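Local atomic coordinates of LAIR1 ecotodomain from MGD21 antibody (Homo sapiens, PDB entry 7JZK), a protein that forms an immunoglobulin-like receptor ectodomain, inserted into an antibody, that binds the V2 domain of a Plasmodium RIFIN. Residues A[21-27]-A[59-65]. Sequence-based numbering, arbitrary orientation.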
loop_
_atom_site.group_PDB
_atom_site.type_symbol
_atom_site.label_atom_id
_atom_site.label_comp_id
_atom_site.label_asym_id
_atom_site.label_seq_id
_atom_site.Cartn_x
_atom_site.Cartn_y
_atom_site.Cartn_z
ATOM N N HIS A 21 -7.289 13.866 18.609
ATOM C CA HIS A 21 -7.408 13.851 17.156
ATOM C C HIS A 21 -6.384 14.784 16.524
ATOM O O HIS A 21 -5.816 15.654 17.186
ATOM C CB HIS A 21 -8.835 14.241 16.744
ATOM C CG HIS A 21 -9.200 15.651 17.098
ATOM N ND1 HIS A 21 -9.706 15.997 18.334
ATOM C CD2 HIS A 21 -9.157 16.798 16.374
ATOM C CE1 HIS A 21 -9.943 17.298 18.362
ATOM N NE2 HIS A 21 -9.618 17.807 17.186
ATOM N N VAL A 22 -6.121 14.564 15.232
ATOM C CA VAL A 22 -5.303 15.463 14.420
ATOM C C VAL A 22 -5.743 15.316 12.973
ATOM O O VAL A 22 -6.226 14.261 12.568
ATOM C CB VAL A 22 -3.790 15.175 14.580
ATOM C CG1 VAL A 22 -3.407 13.878 13.896
ATOM C CG2 VAL A 22 -2.957 16.312 13.999
ATOM N N THR A 23 -5.637 16.398 12.199
ATOM C CA THR A 23 -5.965 16.347 10.777
ATOM C C THR A 23 -4.857 16.986 9.945
ATOM O O THR A 23 -4.499 18.151 10.162
ATOM C CB THR A 23 -7.295 17.046 10.480
ATOM O OG1 THR A 23 -8.271 16.645 11.450
ATOM C CG2 THR A 23 -7.781 16.655 9.087
ATOM N N PHE A 24 -4.346 16.234 8.973
ATOM C CA PHE A 24 -3.382 16.749 8.013
ATOM C C PHE A 24 -4.150 17.271 6.816
ATOM O O PHE A 24 -4.945 16.540 6.219
ATOM C CB PHE A 24 -2.408 15.650 7.575
ATOM C CG PHE A 24 -1.575 15.112 8.691
ATOM C CD1 PHE A 24 -1.944 13.960 9.347
ATOM C CD2 PHE A 24 -0.455 15.791 9.117
ATOM C CE1 PHE A 24 -1.201 13.474 10.395
ATOM C CE2 PHE A 24 0.305 15.309 10.153
ATOM C CZ PHE A 24 -0.076 14.149 10.802
ATOM N N VAL A 25 -3.886 18.523 6.459
ATOM C CA VAL A 25 -4.525 19.218 5.345
ATOM C C VAL A 25 -3.476 19.424 4.265
ATOM O O VAL A 25 -2.440 20.067 4.499
ATOM C CB VAL A 25 -5.137 20.561 5.777
ATOM C CG1 VAL A 25 -5.931 21.177 4.629
ATOM C CG2 VAL A 25 -6.010 20.384 7.022
ATOM N N CYS A 26 -3.728 18.830 3.107
ATOM C CA CYS A 26 -2.867 18.925 1.944
ATOM C C CYS A 26 -3.493 19.889 0.949
ATOM O O CYS A 26 -4.665 19.736 0.588
ATOM C CB CYS A 26 -2.689 17.552 1.306
ATOM S SG CYS A 26 -1.794 16.398 2.316
ATOM N N ARG A 27 -2.729 20.890 0.530
ATOM C CA ARG A 27 -3.231 21.903 -0.389
ATOM C C ARG A 27 -2.387 21.952 -1.644
ATOM O O ARG A 27 -1.153 21.912 -1.579
ATOM C CB ARG A 27 -3.299 23.271 0.264
ATOM C CG ARG A 27 -4.523 23.404 1.143
ATOM C CD ARG A 27 -4.720 24.819 1.606
ATOM N NE ARG A 27 -5.090 24.908 3.020
ATOM C CZ ARG A 27 -4.285 24.658 4.050
ATOM N NH1 ARG A 27 -4.746 24.784 5.290
ATOM N NH2 ARG A 27 -3.028 24.268 3.856
ATOM N N SER A 59 -7.159 23.828 -3.957
ATOM C CA SER A 59 -7.936 22.663 -3.540
ATOM C C SER A 59 -7.200 21.940 -2.434
ATOM O O SER A 59 -5.974 22.046 -2.300
ATOM C CB SER A 59 -8.223 21.665 -4.691
ATOM O OG SER A 59 -7.048 21.042 -5.177
ATOM N N GLU A 60 -7.960 21.196 -1.647
ATOM C CA GLU A 60 -7.377 20.573 -0.484
ATOM C C GLU A 60 -7.967 19.190 -0.292
ATOM O O GLU A 60 -8.988 18.830 -0.882
ATOM C CB GLU A 60 -7.604 21.416 0.774
ATOM C CG GLU A 60 -8.993 21.267 1.344
ATOM C CD GLU A 60 -9.155 21.958 2.686
ATOM O OE1 GLU A 60 -10.063 21.567 3.459
ATOM O OE2 GLU A 60 -8.363 22.883 2.972
ATOM N N ALA A 61 -7.273 18.418 0.534
ATOM C CA ALA A 61 -7.703 17.094 0.941
ATOM C C ALA A 61 -7.300 16.930 2.392
ATOM O O ALA A 61 -6.253 17.434 2.815
ATOM C CB ALA A 61 -7.083 15.992 0.085
ATOM N N ARG A 62 -8.128 16.222 3.150
ATOM C CA ARG A 62 -7.941 16.102 4.583
ATOM C C ARG A 62 -7.766 14.634 4.956
ATOM O O ARG A 62 -8.534 13.779 4.501
ATOM C CB ARG A 62 -9.158 16.695 5.288
ATOM C CG ARG A 62 -9.346 18.146 4.917
ATOM C CD ARG A 62 -10.289 18.884 5.832
ATOM N NE ARG A 62 -9.529 19.969 6.426
ATOM C CZ ARG A 62 -10.047 21.081 6.917
ATOM N NH1 ARG A 62 -11.360 21.279 6.891
ATOM N NH2 ARG A 62 -9.236 21.999 7.430
ATOM N N PHE A 63 -6.768 14.346 5.795
ATOM C CA PHE A 63 -6.520 13.001 6.322
ATOM C C PHE A 63 -6.577 13.126 7.834
ATOM O O PHE A 63 -5.733 13.806 8.423
ATOM C CB PHE A 63 -5.155 12.456 5.883
ATOM C CG PHE A 63 -4.918 12.506 4.393
ATOM C CD1 PHE A 63 -4.505 13.686 3.777
ATOM C CD2 PHE A 63 -5.084 11.376 3.609
ATOM C CE1 PHE A 63 -4.290 13.734 2.425
ATOM C CE2 PHE A 63 -4.863 11.431 2.247
ATOM C CZ PHE A 63 -4.464 12.616 1.663
ATOM N N ARG A 64 -7.560 12.494 8.469
ATOM C CA ARG A 64 -7.798 12.742 9.882
ATOM C C ARG A 64 -7.589 11.473 10.705
ATOM O O ARG A 64 -8.159 10.424 10.394
ATOM C CB ARG A 64 -9.216 13.259 10.089
ATOM C CG ARG A 64 -9.689 13.096 11.524
ATOM C CD ARG A 64 -11.205 13.296 11.649
ATOM N NE ARG A 64 -11.594 13.017 13.024
ATOM C CZ ARG A 64 -11.770 13.954 13.950
ATOM N NH1 ARG A 64 -12.102 13.603 15.184
ATOM N NH2 ARG A 64 -11.626 15.244 13.641
ATOM N N ILE A 65 -6.802 11.582 11.771
ATOM C CA ILE A 65 -6.641 10.519 12.751
ATOM C C ILE A 65 -7.470 10.889 13.976
ATOM O O ILE A 65 -7.204 11.911 14.622
ATOM C CB ILE A 65 -5.161 10.315 13.131
ATOM C CG1 ILE A 65 -4.318 9.917 11.918
ATOM C CG2 ILE A 65 -5.040 9.261 14.234
ATOM C CD1 ILE A 65 -2.839 9.851 12.240
#
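Cys26 and Phe63 meet on the inner face of two antiparallel strands, 22-27 and 59-65: Cys26 SG lies oblique to the ring, 3.7 Å from Phe63 CE1. With SG anti to its own carbonyl carbon (chi1 -67°), the sulfur also reaches Cys78 in a disulfide. Further along, Phe24 directs its edge at Ile65 CD1, and Val22 CG1 is 4.0 Å from Ile65 CB. These are the central B and E strands of the A-B-E-D sheet of an immunoglobulin sandwich, the disulfide crossing the core to strand 74-82. Three hydrogen-bonded pairs zip the backbones together; Cys26 N to Ala61 O, at 2.9 Å, is nearly straight (173°). Phe63 and Ile65 also pack on Phe79 of the RIFIN chain.

The other face carries charged and polar side chains around Val25. Val25 CG2 comes 3.6 Å from Arg62 NE in the guanidinium plane, and CG1 lies over one face of the Arg27 guanidinium. Glu60 OE2 makes a long salt bridge to Arg27 NE, 3.8 Å, and OE1 lies over one face of the Arg62 guanidinium, 3.4 Å from Arg62 NE; neither has an N-H aimed at it. Arg27 NH2 hydrogen-bonds Ser9 OG, and Arg62 pairs with Glu11. The Arg64 guanidinium, bridged to Asp66, sets one face against His21 CB.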